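Local coordinates for Endonuclease/exonuclease/phosphatase domain-containing protein (Enterococcus faecalis, PDB 3L1W) that is of unconfirmed function but belongs to the endonuclease/exonuclease/phosphatase family and may act as a 3'-5' RNA exonuclease, at residues N32-S37 with A228-S233; W18-R23 with V49-A54; G115-T120 with T124-I129. All coordinates share one frame; numbering follows the deposited sequence.

Contact 1. Residues N32-S37 with A228-S233. With SO4 (sulfate ion), chain G; FMT (formic acid), chain L; FMT (formic acid), chain T.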
loop_
_atom_site.group_PDB
_atom_site.type_symbol
_atom_site.label_atom_id
_atom_site.label_comp_id
_atom_site.label_asym_id
_atom_site.label_seq_id
_atom_site.Cartn_x
_atom_site.Cartn_y
_atom_site.Cartn_z
ATOM N N ASN A 32 -4.453 9.931 0.257
ATOM C CA ASN A 32 -3.288 10.644 -0.281
ATOM C C ASN A 32 -2.112 9.725 -0.564
ATOM O O ASN A 32 -1.400 9.908 -1.557
ATOM C CB ASN A 32 -2.836 11.746 0.665
ATOM C CG ASN A 32 -3.779 12.927 0.666
ATOM O OD1 ASN A 32 -4.607 13.081 -0.235
ATOM N ND2 ASN A 32 -3.650 13.775 1.674
ATOM N N PHE A 33 -1.917 8.750 0.319
ATOM C CA PHE A 33 -0.795 7.822 0.204
ATOM C C PHE A 33 -0.936 6.880 -0.988
ATOM O O PHE A 33 0.017 6.671 -1.735
ATOM C CB PHE A 33 -0.601 7.020 1.491
ATOM C CG PHE A 33 0.464 5.964 1.380
ATOM C CD1 PHE A 33 1.803 6.309 1.385
ATOM C CD2 PHE A 33 0.117 4.629 1.259
ATOM C CE1 PHE A 33 2.795 5.328 1.276
ATOM C CE2 PHE A 33 1.101 3.636 1.150
ATOM C CZ PHE A 33 2.430 3.990 1.153
ATOM N N HIS A 34 -2.118 6.308 -1.163
ATOM C CA HIS A 34 -2.319 5.409 -2.293
ATOM C C HIS A 34 -2.367 6.134 -3.642
ATOM O O HIS A 34 -1.923 5.577 -4.661
ATOM C CB HIS A 34 -3.491 4.461 -2.031
ATOM C CG HIS A 34 -3.206 3.510 -0.912
ATOM N ND1 HIS A 34 -2.484 2.349 -1.097
ATOM C CD2 HIS A 34 -3.472 3.581 0.415
ATOM C CE1 HIS A 34 -2.345 1.731 0.064
ATOM N NE2 HIS A 34 -2.928 2.461 0.998
ATOM N N ASP A 35 -2.884 7.364 -3.635
ATOM C CA ASP A 35 -2.635 8.314 -4.714
ATOM C C ASP A 35 -3.061 7.785 -6.085
ATOM O O ASP A 35 -2.337 7.930 -7.075
ATOM C CB ASP A 35 -1.140 8.650 -4.724
ATOM C CG ASP A 35 -0.802 9.859 -5.568
ATOM O OD1 ASP A 35 -1.613 10.798 -5.642
ATOM O OD2 ASP A 35 0.313 9.875 -6.129
ATOM N N TRP A 36 -4.241 7.179 -6.139
ATOM C CA TRP A 36 -4.779 6.645 -7.391
ATOM C C TRP A 36 -5.078 7.756 -8.396
ATOM O O TRP A 36 -5.088 8.936 -8.034
ATOM C CB TRP A 36 -6.080 5.887 -7.115
ATOM C CG TRP A 36 -6.034 4.923 -5.951
ATOM C CD1 TRP A 36 -5.475 3.670 -5.932
ATOM C CD2 TRP A 36 -6.617 5.118 -4.656
ATOM N NE1 TRP A 36 -5.662 3.088 -4.691
ATOM C CE2 TRP A 36 -6.361 3.957 -3.896
ATOM C CE3 TRP A 36 -7.317 6.173 -4.058
ATOM C CZ2 TRP A 36 -6.786 3.818 -2.577
ATOM C CZ3 TRP A 36 -7.743 6.034 -2.754
ATOM C CH2 TRP A 36 -7.482 4.863 -2.027
ATOM N N SER A 37 -5.311 7.387 -9.659
ATOM C CA SER A 37 -5.836 8.354 -10.627
ATOM C C SER A 37 -7.201 8.858 -10.203
ATOM O O SER A 37 -7.509 10.049 -10.354
ATOM C CB SER A 37 -5.968 7.741 -12.026
ATOM O OG SER A 37 -4.721 7.663 -12.688
ATOM N N ALA A 228 -6.588 -5.262 -5.488
ATOM C CA ALA A 228 -6.226 -5.424 -4.077
ATOM C C ALA A 228 -7.297 -4.888 -3.146
ATOM O O ALA A 228 -7.989 -3.918 -3.466
ATOM C CB ALA A 228 -4.887 -4.734 -3.781
ATOM N N SER A 229 -7.425 -5.521 -1.983
ATOM C CA SER A 229 -8.199 -4.965 -0.875
ATOM C C SER A 229 -7.176 -4.458 0.133
ATOM O O SER A 229 -6.299 -5.216 0.554
ATOM C CB SER A 229 -9.075 -6.036 -0.228
ATOM O OG SER A 229 -10.113 -6.446 -1.107
ATOM N N LEU A 230 -7.286 -3.192 0.530
ATOM C CA LEU A 230 -6.229 -2.544 1.312
ATOM C C LEU A 230 -6.549 -2.571 2.808
ATOM O O LEU A 230 -7.563 -2.039 3.239
ATOM C CB LEU A 230 -6.058 -1.095 0.835
ATOM C CG LEU A 230 -5.790 -0.982 -0.672
ATOM C CD1 LEU A 230 -5.705 0.473 -1.107
ATOM C CD2 LEU A 230 -4.499 -1.732 -1.045
ATOM N N THR A 231 -5.683 -3.209 3.594
ATOM C CA THR A 231 -5.957 -3.429 5.018
ATOM C C THR A 231 -5.279 -2.411 5.935
ATOM O O THR A 231 -5.064 -2.677 7.122
ATOM C CB THR A 231 -5.569 -4.872 5.459
ATOM O OG1 THR A 231 -4.166 -5.074 5.275
ATOM C CG2 THR A 231 -6.337 -5.910 4.622
ATOM N N ASP A 232 -4.946 -1.246 5.383
ATOM C CA ASP A 232 -4.358 -0.159 6.172
ATOM C C ASP A 232 -5.107 0.031 7.483
ATOM O O ASP A 232 -6.346 0.057 7.513
ATOM C CB ASP A 232 -4.433 1.164 5.409
ATOM C CG ASP A 232 -3.745 1.118 4.067
ATOM O OD1 ASP A 232 -3.837 0.081 3.371
ATOM O OD2 ASP A 232 -3.131 2.142 3.692
ATOM N N SER A 233 -4.361 0.206 8.569
ATOM C CA SER A 233 -4.990 0.408 9.861
ATOM C C SER A 233 -4.429 1.663 10.504
ATOM O O SER A 233 -3.436 2.219 10.043
ATOM C CB SER A 233 -4.747 -0.796 10.781
ATOM O OG SER A 233 -3.354 -1.042 10.935
HETATM S S SO4 G . -1.770 5.954 -11.426
HETATM O O1 SO4 G . -1.898 6.322 -10.014
HETATM O O2 SO4 G . -1.025 7.009 -12.104
HETATM O O3 SO4 G . -1.048 4.692 -11.539
HETATM O O4 SO4 G . -3.094 5.836 -12.033
HETATM C C FMT L . -1.407 2.655 7.745
HETATM O O1 FMT L . -1.374 3.538 8.608
HETATM O O2 FMT L . -1.495 1.443 7.973
HETATM C C FMT T . -2.529 -7.345 2.855
HETATM O O1 FMT T . -2.830 -8.489 2.512
HETATM O O2 FMT T . -2.941 -6.789 3.878
#

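Contact 2. Residues W18-R23 with V49-A54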
loop_
_atom_site.group_PDB
_atom_site.type_symbol
_atom_site.label_atom_id
_atom_site.label_comp_id
_atom_site.label_asym_id
_atom_site.label_seq_id
_atom_site.Cartn_x
_atom_site.Cartn_y
_atom_site.Cartn_z
ATOM N N TRP A 18 -15.510 6.811 17.451
ATOM C CA TRP A 18 -14.948 6.496 16.139
ATOM C C TRP A 18 -15.850 7.062 15.042
ATOM O O TRP A 18 -15.901 6.543 13.930
ATOM C CB TRP A 18 -14.732 4.980 15.985
ATOM C CG TRP A 18 -13.639 4.566 15.008
ATOM C CD1 TRP A 18 -13.727 3.590 14.052
ATOM C CD2 TRP A 18 -12.311 5.114 14.898
ATOM N NE1 TRP A 18 -12.536 3.494 13.358
ATOM C CE2 TRP A 18 -11.655 4.418 13.858
ATOM C CE3 TRP A 18 -11.613 6.120 15.577
ATOM C CZ2 TRP A 18 -10.339 4.706 13.477
ATOM C CZ3 TRP A 18 -10.306 6.399 15.198
ATOM C CH2 TRP A 18 -9.688 5.697 14.159
ATOM N N GLN A 19 -16.566 8.139 15.357
ATOM C CA GLN A 19 -17.279 8.863 14.307
ATOM C C GLN A 19 -16.293 9.637 13.422
ATOM O O GLN A 19 -15.097 9.697 13.706
ATOM C CB GLN A 19 -18.335 9.798 14.890
ATOM C CG GLN A 19 -17.790 10.883 15.775
ATOM C CD GLN A 19 -18.907 11.656 16.461
ATOM O OE1 GLN A 19 -19.517 11.169 17.413
ATOM N NE2 GLN A 19 -19.184 12.860 15.972
ATOM N N TRP A 20 -16.801 10.211 12.342
ATOM C CA TRP A 20 -15.942 10.801 11.317
ATOM C C TRP A 20 -14.849 11.723 11.868
ATOM O O TRP A 20 -13.704 11.671 11.418
ATOM C CB TRP A 20 -16.787 11.538 10.276
ATOM C CG TRP A 20 -15.990 12.230 9.189
ATOM C CD1 TRP A 20 -15.813 13.574 9.042
ATOM C CD2 TRP A 20 -15.286 11.612 8.093
ATOM N NE1 TRP A 20 -15.039 13.833 7.934
ATOM C CE2 TRP A 20 -14.698 12.649 7.341
ATOM C CE3 TRP A 20 -15.077 10.287 7.695
ATOM C CZ2 TRP A 20 -13.940 12.404 6.195
ATOM C CZ3 TRP A 20 -14.324 10.044 6.557
ATOM C CH2 TRP A 20 -13.760 11.096 5.823
ATOM N N SER A 21 -15.195 12.580 12.820
ATOM C CA SER A 21 -14.207 13.523 13.337
ATOM C C SER A 21 -12.917 12.812 13.758
ATOM O O SER A 21 -11.823 13.331 13.568
ATOM C CB SER A 21 -14.781 14.329 14.508
ATOM O OG SER A 21 -15.058 13.485 15.608
ATOM N N PHE A 22 -13.048 11.614 14.318
ATOM C CA PHE A 22 -11.887 10.870 14.800
ATOM C C PHE A 22 -11.164 10.094 13.705
ATOM O O PHE A 22 -10.007 9.723 13.877
ATOM C CB PHE A 22 -12.302 9.903 15.905
ATOM C CG PHE A 22 -12.941 10.571 17.077
ATOM C CD1 PHE A 22 -12.168 11.069 18.109
ATOM C CD2 PHE A 22 -14.320 10.708 17.146
ATOM C CE1 PHE A 22 -12.750 11.689 19.192
ATOM C CE2 PHE A 22 -14.913 11.334 18.235
ATOM C CZ PHE A 22 -14.127 11.822 19.256
ATOM N N ARG A 23 -11.851 9.853 12.588
ATOM C CA ARG A 23 -11.345 8.995 11.514
ATOM C C ARG A 23 -10.850 9.781 10.301
ATOM O O ARG A 23 -10.151 9.238 9.446
ATOM C CB ARG A 23 -12.459 8.044 11.029
ATOM C CG ARG A 23 -13.016 7.146 12.102
ATOM C CD ARG A 23 -14.028 6.150 11.541
ATOM N NE ARG A 23 -15.286 6.777 11.121
ATOM C CZ ARG A 23 -15.657 6.948 9.856
ATOM N NH1 ARG A 23 -14.876 6.537 8.866
ATOM N NH2 ARG A 23 -16.823 7.522 9.577
ATOM N N VAL A 49 -17.540 15.612 2.715
ATOM C CA VAL A 49 -17.111 16.096 1.406
ATOM C C VAL A 49 -16.145 17.272 1.583
ATOM O O VAL A 49 -15.087 17.325 0.946
ATOM C CB VAL A 49 -18.311 16.516 0.546
ATOM C CG1 VAL A 49 -17.835 17.153 -0.766
ATOM C CG2 VAL A 49 -19.195 15.305 0.264
ATOM N N ARG A 50 -16.497 18.205 2.461
ATOM C CA ARG A 50 -15.624 19.345 2.742
ATOM C C ARG A 50 -14.253 18.873 3.215
ATOM O O ARG A 50 -13.228 19.400 2.777
ATOM C CB ARG A 50 -16.235 20.281 3.790
ATOM C CG ARG A 50 -17.420 21.105 3.307
ATOM C CD ARG A 50 -17.689 22.289 4.243
ATOM N NE ARG A 50 -18.111 21.878 5.585
ATOM C CZ ARG A 50 -17.283 21.653 6.603
ATOM N NH1 ARG A 50 -15.973 21.790 6.442
ATOM N NH2 ARG A 50 -17.763 21.285 7.787
ATOM N N ASP A 51 -14.231 17.873 4.097
ATOM C CA ASP A 51 -12.977 17.326 4.600
ATOM C C ASP A 51 -12.163 16.641 3.503
ATOM O O ASP A 51 -10.936 16.778 3.458
ATOM C CB ASP A 51 -13.225 16.355 5.766
ATOM C CG ASP A 51 -13.617 17.069 7.052
ATOM O OD1 ASP A 51 -13.278 18.264 7.216
ATOM O OD2 ASP A 51 -14.264 16.430 7.906
ATOM N N LEU A 52 -12.824 15.903 2.611
ATOM C CA LEU A 52 -12.096 15.295 1.498
ATOM C C LEU A 52 -11.419 16.358 0.642
ATOM O O LEU A 52 -10.273 16.190 0.234
ATOM C CB LEU A 52 -13.015 14.437 0.632
ATOM C CG LEU A 52 -13.500 13.146 1.290
ATOM C CD1 LEU A 52 -14.521 12.439 0.400
ATOM C CD2 LEU A 52 -12.332 12.232 1.598
ATOM N N LYS A 53 -12.139 17.436 0.338
ATOM C CA LYS A 53 -11.547 18.531 -0.421
ATOM C C LYS A 53 -10.393 19.197 0.324
ATOM O O LYS A 53 -9.390 19.566 -0.282
ATOM C CB LYS A 53 -12.602 19.583 -0.790
ATOM C CG LYS A 53 -13.688 19.074 -1.734
ATOM C CD LYS A 53 -14.725 20.165 -2.000
ATOM C CE LYS A 53 -15.828 19.663 -2.911
ATOM N NZ LYS A 53 -16.952 20.646 -3.038
ATOM N N ALA A 54 -10.538 19.361 1.634
ATOM C CA ALA A 54 -9.547 20.103 2.406
ATOM C C ALA A 54 -8.287 19.285 2.682
ATOM O O ALA A 54 -7.172 19.818 2.653
ATOM C CB ALA A 54 -10.156 20.578 3.713
#

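Contact 3. Residues G115-T120 with T124-I129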
loop_
_atom_site.group_PDB
_atom_site.type_symbol
_atom_site.label_atom_id
_atom_site.label_comp_id
_atom_site.label_asym_id
_atom_site.label_seq_id
_atom_site.Cartn_x
_atom_site.Cartn_y
_atom_site.Cartn_z
ATOM N N GLY A 115 -19.104 10.050 -14.130
ATOM C CA GLY A 115 -18.245 10.996 -14.819
ATOM C C GLY A 115 -17.683 10.387 -16.084
ATOM O O GLY A 115 -17.378 9.187 -16.132
ATOM N N LEU A 116 -17.574 11.209 -17.122
ATOM C CA LEU A 116 -16.879 10.820 -18.337
ATOM C C LEU A 116 -15.505 11.461 -18.251
ATOM O O LEU A 116 -15.389 12.681 -18.087
ATOM C CB LEU A 116 -17.636 11.311 -19.574
ATOM C CG LEU A 116 -17.155 10.746 -20.912
ATOM C CD1 LEU A 116 -17.429 9.241 -20.990
ATOM C CD2 LEU A 116 -17.818 11.481 -22.073
ATOM N N PHE A 117 -14.470 10.631 -18.329
ATOM C CA PHE A 117 -13.100 11.066 -18.091
ATOM C C PHE A 117 -12.223 10.765 -19.295
ATOM O O PHE A 117 -12.579 9.953 -20.153
ATOM C CB PHE A 117 -12.517 10.346 -16.869
ATOM C CG PHE A 117 -13.113 10.785 -15.556
ATOM C CD1 PHE A 117 -14.225 10.143 -15.030
ATOM C CD2 PHE A 117 -12.558 11.846 -14.851
ATOM C CE1 PHE A 117 -14.775 10.551 -13.821
ATOM C CE2 PHE A 117 -13.100 12.258 -13.639
ATOM C CZ PHE A 117 -14.199 11.610 -13.123
ATOM N N LYS A 118 -11.078 11.430 -19.364
ATOM C CA LYS A 118 -10.042 11.033 -20.306
ATOM C C LYS A 118 -8.711 11.003 -19.600
ATOM O O LYS A 118 -8.380 11.934 -18.867
ATOM C CB LYS A 118 -9.939 12.022 -21.467
ATOM C CG LYS A 118 -10.990 11.872 -22.536
ATOM C CD LYS A 118 -10.622 12.753 -23.718
ATOM C CE LYS A 118 -11.772 12.881 -24.688
ATOM N NZ LYS A 118 -11.473 13.923 -25.689
ATOM N N GLU A 119 -7.933 9.949 -19.828
ATOM C CA GLU A 119 -6.565 9.925 -19.336
ATOM C C GLU A 119 -5.728 10.950 -20.087
ATOM O O GLU A 119 -5.912 11.150 -21.282
ATOM C CB GLU A 119 -5.950 8.537 -19.519
ATOM C CG GLU A 119 -6.548 7.479 -18.625
ATOM C CD GLU A 119 -5.730 6.198 -18.633
ATOM O OE1 GLU A 119 -4.650 6.183 -18.005
ATOM O OE2 GLU A 119 -6.172 5.214 -19.262
ATOM N N THR A 120 -4.799 11.590 -19.385
ATOM C CA THR A 120 -3.948 12.608 -19.992
ATOM C C THR A 120 -3.312 12.144 -21.308
ATOM O O THR A 120 -3.279 12.886 -22.297
ATOM C CB THR A 120 -2.852 13.044 -19.011
ATOM O OG1 THR A 120 -3.466 13.534 -17.814
ATOM C CG2 THR A 120 -1.994 14.142 -19.620
ATOM N N THR A 124 -9.338 8.773 -26.161
ATOM C CA THR A 124 -10.708 8.287 -26.028
ATOM C C THR A 124 -11.181 8.318 -24.578
ATOM O O THR A 124 -10.447 7.928 -23.673
ATOM C CB THR A 124 -10.829 6.856 -26.553
ATOM O OG1 THR A 124 -9.842 6.038 -25.913
ATOM C CG2 THR A 124 -10.607 6.828 -28.061
ATOM N N PRO A 125 -12.420 8.776 -24.361
ATOM C CA PRO A 125 -13.012 8.909 -23.028
ATOM C C PRO A 125 -13.376 7.556 -22.435
ATOM O O PRO A 125 -13.504 6.564 -23.158
ATOM C CB PRO A 125 -14.304 9.694 -23.294
ATOM C CG PRO A 125 -14.193 10.215 -24.684
ATOM C CD PRO A 125 -13.333 9.243 -25.413
ATOM N N PHE A 126 -13.536 7.524 -21.118
ATOM C CA PHE A 126 -14.116 6.365 -20.448
ATOM C C PHE A 126 -15.130 6.816 -19.403
ATOM O O PHE A 126 -15.071 7.949 -18.907
ATOM C CB PHE A 126 -13.041 5.478 -19.818
ATOM C CG PHE A 126 -12.256 6.147 -18.723
ATOM C CD1 PHE A 126 -11.167 6.955 -19.027
ATOM C CD2 PHE A 126 -12.594 5.962 -17.391
ATOM C CE1 PHE A 126 -10.434 7.569 -18.020
ATOM C CE2 PHE A 126 -11.868 6.566 -16.374
ATOM C CZ PHE A 126 -10.784 7.379 -16.690
ATOM N N LEU A 127 -16.058 5.924 -19.080
ATOM C CA LEU A 127 -17.127 6.224 -18.136
ATOM C C LEU A 127 -16.851 5.620 -16.763
ATOM O O LEU A 127 -16.470 4.448 -16.658
ATOM C CB LEU A 127 -18.455 5.682 -18.681
ATOM C CG LEU A 127 -19.685 5.837 -17.794
ATOM C CD1 LEU A 127 -20.014 7.302 -17.574
ATOM C CD2 LEU A 127 -20.871 5.115 -18.431
ATOM N N VAL A 128 -17.031 6.425 -15.714
ATOM C CA VAL A 128 -16.973 5.921 -14.332
ATOM C C VAL A 128 -18.350 6.065 -13.685
ATOM O O VAL A 128 -18.949 7.139 -13.736
ATOM C CB VAL A 128 -15.955 6.700 -13.500
ATOM C CG1 VAL A 128 -15.990 6.236 -12.034
ATOM C CG2 VAL A 128 -14.553 6.547 -14.084
ATOM N N ILE A 129 -18.855 4.987 -13.083
ATOM C CA ILE A 129 -20.151 5.014 -12.409
ATOM C C ILE A 129 -19.946 4.607 -10.955
ATOM O O ILE A 129 -19.490 3.507 -10.681
ATOM C CB ILE A 129 -21.155 4.025 -13.047
ATOM C CG1 ILE A 129 -21.296 4.277 -14.557
ATOM C CG2 ILE A 129 -22.508 4.124 -12.354
ATOM C CD1 ILE A 129 -22.091 3.187 -15.294
HETATM O O HOH W 1 -8.887 7.992 -21.627
#

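Contact 1. Residues N32-S37 with A228-S233
Asp232 OD2 is gripped from two subunits: His34 NE2 of the same chain donates to it over 2.7 Å, and the hydroxyl of Tyr193 of the second subunit hydrogen-bonds to the same oxygen. The bond from the imidazole is nearly straight, 170° at the hydrogen, and the oxygen lies in the plane of the ring. On the carboxylate the nitrogen arrives on the syn side, somewhat out of the carboxylate plane; ring and carboxylate are turned 53° against each other.

The imidazole is sandwiched. Leu230 CD1 sits over the centre of one face, a CH-pi contact with the methyl 3.7 Å from the ring centroid, while Phe33 CD2 covers the opposite face. With CG anti to its carbonyl carbon (chi1 -66°), His34 directs its ring from the last turn of helix 20-34 across to the other segment. The same Leu230 methyl also meets the indole of Trp36 at its edge, CD1 to CZ2 3.8 Å, and one face of that indole is covered by His34 CB. Trp36 NE1 is bound by Glu246 of strand 245-251, which ties the loop after the helix to the sheet.

A sulfate and two formic acid molecules, probably from the crystallisation liquor, lie nearby: Ser37 OG donates to sulfate O4, and the formic acids accept from Thr231 OG1 and from Ser233 N. Phe33 also stacks on Tyr193 of the second subunit, so this His-carboxylate hydrogen bond belongs to a subunit interface, where helix 20-34 meets the loop leaving strand 222-229.

Contact 2. Residues W18-R23 with V49-A54
Asp51 projects from the regular helix of residues 49-54 and Trp20 from the weakly bonded first turn at 20-23, and these two side chains join the segments. In the regular helix Lys53 N is bonded to Val49 O and Ala54 N to Arg50 O. The turn at Trp20-Arg23 relies on i to i+3 bonds, Phe22 N to Gln19 O at 2.9 Å and Arg23 N to Trp20 O at 2.8 Å, with the i to i+4 bond from Arg23 N to Gln19 O only weak.

Trp20 spans the gap between them. Its CG stands anti to the backbone N (chi1 178°), which carries the indole away from its own turn toward helix 46-55. At the edge of the ring NE1 donates to Asp51 OD2, 2.7 Å away, with a moderately bent angle of 152° at the hydrogen. The oxygen receives it on its anti lone pair, the one pointing away from OD1, and indole and carboxylate are nearly coplanar, their planes 17° apart. Further along the same edge Asp51 CB approaches Trp20 CZ2 at 4.0 Å, so the aspartate lies alongside the indole as well as capturing its N-H.

Trp20 also rests on Val27 of its own helix, and Asp51 touches Lys24. Val49 leans on strands 38-44 and 59-64. Leu52 packs against Cys28 and Ile31 and against Ile41 and Val44, joining helix 46-55 to both helix 20-34 and strand 38-44 of the seven-stranded sheet.

Contact 3. Residues G115-T120 with T124-I129
Gly115 and Val128 exchange two backbone hydrogen bonds, and Phe117 and Phe126 exchange two more, with Phe117 N 2.8 Å from Phe126 O. Between these hydrogen-bonded pairs Leu116 faces Leu127 as a non-hydrogen-bonded pair. CA-H...O contacts supplement them: Leu116 CA lies 3.4 Å from Phe126 O, and Pro125 CA comes to 3.1 Å from Phe117 O. Past the last pair a water bridges the two segments, accepting from Glu119 N and donating to Thr124 O.

Strands 111-119 and 126-132 form an antiparallel beta hairpin within one of the two sheets of the DNase I-like sandwich.

Aromatic contacts lie on the face bearing Phe117, Phe126 and Val128. Phe126 has its ring in the crowded position between backbone N and carbonyl carbon (chi1 64°), which swings it across to the partner strand; there Phe117 CB sits over one face, offset toward the rim, 3.4 Å from Phe126 CZ. The two rings are near parallel (27°) yet slid apart, with centroids 6.0 Å from each other, and barely overlap. Phe117 meets Tyr78, and Phe126 meets Trp222, edge-to-face.

The remaining apolar contacts involve aliphatic side chains. Val128 CG2 reaches Phe117 CD1 at 3.7 Å on this face, and on the other Leu116 lies beside Pro125, CG to CB 3.9 Å. The extended chain of Lys118 runs alongside the same proline, its CE 3.6 Å from Pro125 CG.

How the contacts relate
Contacts 1 and 2 share helix 20-34: contact 2 uses its beginning and contact 1 its end, with centres about 17 Å apart and segments that alternate along the chain. Contact 3 is a local hairpin lying in sequence between the two segments of contact 1, and it follows contact 2; their centres are about 21 Å and 27 Å away from it, respectively. No two contacts touch. Contact 1 reaches strand 222-229 of the seven-stranded sheet, and contact 2 lies on the helices beside it, whereas contact 3 pairs two strands of the six-stranded sheet, its Phe126 and Val128 packing on strand 38-44 of the other. Together they span both sheets of the sandwich, and contact 1 alone extends to the second subunit.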